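Local coordinates for protein putative amidohydrolase (Unidentified, PDB 3FEQ) that probably acts as a zinc-dependent prolidase of the amidohydrolase superfamily, hydrolysing dipeptides that end in proline, at residues 371-383 / 395-407. Residues are numbered along the deposited sequence; the frame is centred on the assembly and turned at random.
Sequences VGAIADLVVLDGN and GARVEYVLQRGTL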
# COMPACT_ATOMS: atom_id res chain seq x y z
N VAL C 371 28.55 38.67 33.45
CA VAL C 371 29.70 37.78 33.39
C VAL C 371 29.21 36.35 33.24
O VAL C 371 28.31 35.92 33.95
CB VAL C 371 30.61 37.94 34.63
CG1 VAL C 371 31.72 36.91 34.62
CG2 VAL C 371 31.20 39.35 34.68
N GLY C 372 29.74 35.65 32.25
CA GLY C 372 29.40 34.25 32.05
C GLY C 372 28.41 34.06 30.92
O GLY C 372 28.25 32.95 30.43
N ALA C 373 27.76 35.14 30.50
CA ALA C 373 26.80 35.09 29.40
C ALA C 373 27.47 35.00 28.02
O ALA C 373 28.67 35.17 27.90
CB ALA C 373 25.84 36.29 29.46
N ILE C 374 26.67 34.72 27.00
CA ILE C 374 27.17 34.58 25.63
C ILE C 374 27.28 35.94 24.94
O ILE C 374 26.42 36.81 25.12
CB ILE C 374 26.25 33.67 24.81
CG1 ILE C 374 26.11 32.32 25.48
CG2 ILE C 374 26.76 33.53 23.39
CD1 ILE C 374 25.06 31.45 24.86
N ALA C 375 28.32 36.11 24.14
CA ALA C 375 28.70 37.42 23.65
C ALA C 375 27.92 37.82 22.41
O ALA C 375 28.49 38.03 21.33
CB ALA C 375 30.17 37.46 23.40
N ASP C 376 26.61 37.95 22.59
CA ASP C 376 25.72 38.44 21.55
C ASP C 376 25.38 39.88 21.85
O ASP C 376 24.54 40.17 22.69
CB ASP C 376 24.44 37.59 21.50
CG ASP C 376 24.63 36.27 20.73
OD1 ASP C 376 25.78 35.91 20.43
OD2 ASP C 376 23.61 35.60 20.45
N LEU C 377 26.08 40.79 21.19
CA LEU C 377 25.99 42.21 21.50
C LEU C 377 25.60 43.03 20.30
O LEU C 377 25.93 42.71 19.16
CB LEU C 377 27.33 42.75 22.02
CG LEU C 377 27.75 42.51 23.48
CD1 LEU C 377 26.55 42.24 24.39
CD2 LEU C 377 28.76 41.37 23.55
N VAL C 378 24.91 44.13 20.58
CA VAL C 378 24.61 45.13 19.58
C VAL C 378 25.23 46.43 20.06
O VAL C 378 25.19 46.74 21.25
CB VAL C 378 23.10 45.31 19.41
CG1 VAL C 378 22.79 46.56 18.64
CG2 VAL C 378 22.53 44.12 18.69
N VAL C 379 25.86 47.16 19.14
CA VAL C 379 26.34 48.49 19.44
C VAL C 379 25.54 49.56 18.72
O VAL C 379 25.41 49.56 17.50
CB VAL C 379 27.84 48.62 19.19
CG1 VAL C 379 28.26 50.07 19.19
CG2 VAL C 379 28.60 47.84 20.24
N LEU C 380 25.02 50.50 19.51
CA LEU C 380 23.93 51.35 19.11
C LEU C 380 24.38 52.80 19.19
O LEU C 380 24.94 53.23 20.19
CB LEU C 380 22.78 51.12 20.08
CG LEU C 380 21.42 50.70 19.55
CD1 LEU C 380 21.58 49.85 18.31
CD2 LEU C 380 20.68 49.94 20.63
N ASP C 381 24.12 53.55 18.12
CA ASP C 381 24.45 54.98 18.07
C ASP C 381 23.30 55.83 18.63
O ASP C 381 22.43 56.29 17.88
CB ASP C 381 24.75 55.38 16.62
CG ASP C 381 25.20 56.82 16.47
OD1 ASP C 381 26.14 57.24 17.18
OD2 ASP C 381 24.65 57.54 15.60
N GLY C 382 23.30 56.04 19.93
CA GLY C 382 22.22 56.77 20.57
C GLY C 382 21.67 55.97 21.72
O GLY C 382 22.15 54.87 21.99
N ASN C 383 20.67 56.50 22.39
CA ASN C 383 20.15 55.88 23.59
C ASN C 383 18.69 55.48 23.44
O ASN C 383 17.81 56.34 23.38
CB ASN C 383 20.34 56.82 24.78
CG ASN C 383 19.63 56.32 26.01
OD1 ASN C 383 19.82 55.17 26.42
ND2 ASN C 383 18.79 57.17 26.60
N GLY C 395 17.55 48.98 10.81
CA GLY C 395 19.00 48.82 10.72
C GLY C 395 19.80 50.12 10.63
O GLY C 395 21.01 50.09 10.39
N ALA C 396 19.11 51.24 10.82
CA ALA C 396 19.68 52.56 10.58
C ALA C 396 20.79 52.92 11.56
O ALA C 396 21.88 53.31 11.16
CB ALA C 396 18.57 53.62 10.61
N ARG C 397 20.51 52.73 12.85
CA ARG C 397 21.40 53.24 13.90
C ARG C 397 22.17 52.18 14.70
O ARG C 397 22.61 52.44 15.82
CB ARG C 397 20.62 54.15 14.84
CG ARG C 397 21.11 55.59 14.83
CD ARG C 397 20.13 56.51 15.56
NE ARG C 397 19.34 57.31 14.63
CZ ARG C 397 18.14 56.99 14.16
NH1 ARG C 397 17.55 55.86 14.53
NH2 ARG C 397 17.53 57.80 13.32
N VAL C 398 22.36 50.99 14.12
CA VAL C 398 23.17 49.94 14.74
C VAL C 398 24.41 49.71 13.90
O VAL C 398 24.31 49.32 12.74
CB VAL C 398 22.37 48.61 14.86
CG1 VAL C 398 21.45 48.43 13.67
CG2 VAL C 398 23.30 47.43 14.99
N GLU C 399 25.58 49.99 14.45
CA GLU C 399 26.79 49.91 13.65
C GLU C 399 27.70 48.74 13.97
O GLU C 399 28.59 48.43 13.19
CB GLU C 399 27.58 51.22 13.67
CG GLU C 399 28.18 51.56 15.00
CD GLU C 399 27.47 52.72 15.65
OE1 GLU C 399 26.54 52.47 16.44
OE2 GLU C 399 27.83 53.87 15.33
N TYR C 400 27.47 48.09 15.11
CA TYR C 400 28.19 46.85 15.39
C TYR C 400 27.27 45.74 15.86
O TYR C 400 26.43 45.95 16.73
CB TYR C 400 29.29 47.07 16.43
CG TYR C 400 30.43 47.94 15.95
CD1 TYR C 400 31.29 47.50 14.96
CD2 TYR C 400 30.66 49.19 16.51
CE1 TYR C 400 32.35 48.29 14.53
CE2 TYR C 400 31.70 49.99 16.08
CZ TYR C 400 32.55 49.53 15.09
OH TYR C 400 33.60 50.30 14.66
N VAL C 401 27.43 44.56 15.28
CA VAL C 401 26.78 43.37 15.83
C VAL C 401 27.80 42.28 16.12
O VAL C 401 28.57 41.89 15.25
CB VAL C 401 25.67 42.84 14.90
CG1 VAL C 401 25.08 41.58 15.47
CG2 VAL C 401 24.58 43.88 14.71
N LEU C 402 27.82 41.83 17.36
CA LEU C 402 28.69 40.73 17.74
C LEU C 402 27.87 39.49 18.00
O LEU C 402 26.82 39.54 18.64
CB LEU C 402 29.48 41.09 18.99
CG LEU C 402 30.90 41.59 18.77
CD1 LEU C 402 30.87 42.99 18.22
CD2 LEU C 402 31.65 41.55 20.08
N GLN C 403 28.36 38.35 17.53
CA GLN C 403 27.67 37.10 17.72
C GLN C 403 28.63 36.03 18.24
O GLN C 403 29.70 35.83 17.66
CB GLN C 403 27.03 36.67 16.40
CG GLN C 403 25.81 35.78 16.52
CD GLN C 403 25.04 35.68 15.22
OE1 GLN C 403 23.82 35.52 15.24
NE2 GLN C 403 25.73 35.77 14.10
N ARG C 404 28.29 35.40 19.36
CA ARG C 404 29.18 34.45 20.02
C ARG C 404 30.66 34.85 19.95
O ARG C 404 31.49 34.13 19.40
CB ARG C 404 28.97 33.03 19.46
CG ARG C 404 27.78 32.29 20.06
CD ARG C 404 27.82 30.80 19.74
NE ARG C 404 27.64 30.54 18.32
CZ ARG C 404 28.49 29.85 17.57
NH1 ARG C 404 29.58 29.33 18.11
NH2 ARG C 404 28.24 29.67 16.28
N GLY C 405 30.96 36.02 20.50
CA GLY C 405 32.33 36.48 20.54
C GLY C 405 32.73 37.29 19.32
O GLY C 405 33.29 38.37 19.45
N THR C 406 32.45 36.78 18.14
CA THR C 406 32.99 37.39 16.93
C THR C 406 32.13 38.51 16.32
O THR C 406 30.91 38.55 16.51
CB THR C 406 33.38 36.34 15.87
OG1 THR C 406 32.68 36.61 14.66
CG2 THR C 406 33.05 34.93 16.35
N LEU C 407 32.77 39.43 15.62
CA LEU C 407 32.08 40.58 15.03
C LEU C 407 31.54 40.22 13.65
O LEU C 407 32.26 39.68 12.82
CB LEU C 407 33.04 41.78 14.96
CG LEU C 407 32.66 42.97 14.07
CD1 LEU C 407 31.83 43.98 14.82
CD2 LEU C 407 33.89 43.64 13.48
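With chi1 at -81° the carboxylate of D376 is set beside its own backbone N and anti to the carbonyl carbon, which carries OD1 to the backbone of R404; V379, its CG1 anti to the backbone N (chi1 167°), turns that methyl to the ring edge of Y400. D376 OD1 accepts the amide of R404 in a practically straight bond (N to OD1 2.8 Å), met nearly along the C-O axis, so a side chain continues the pairing where the strands end. Beside it G405 N donates to the carbonyl O of A375, the residue at the centre of an inverse gamma turn.

Strands 377-380 and 398-403 run antiparallel, their axes 168° apart. L377 and L402 form a hydrogen-bonded pair through both amides, and V379 N gives its hydrogen to Y400 O at 2.8 Å. The regular pattern then breaks at a classic beta bulge: E399 and Y400 both face V379, whose carbonyl O takes E399 N at 3.1 Å and, weakly, Y400 N. Past the bulge the register has slipped by one residue, and D381 N reaches R397 O at 3.0 Å.

On one face V379 and Y400 lie side by side, CB to CB 3.5 Å, next to L377 and L402. The other face carries V378, V398, V401 and L380; the side chains of V378 and V398 cross at about a right angle, CG1 of V378 to CG2 of V398 3.8 Å, while L380 CD1 rests on V398 CB.

The two strands belong to the large mixed sheet: strand 377-380 also pairs antiparallel with strand 56-66, which carries the zinc ligand H65, and strand 398-403 with 406-410. D376 OD2 forms a salt bridge with R128 and R404 NH1 one with E32, while V401 and Q403 touch T103 of strand 102-107 and A375 and L377 pack on I29 of strand 20-30.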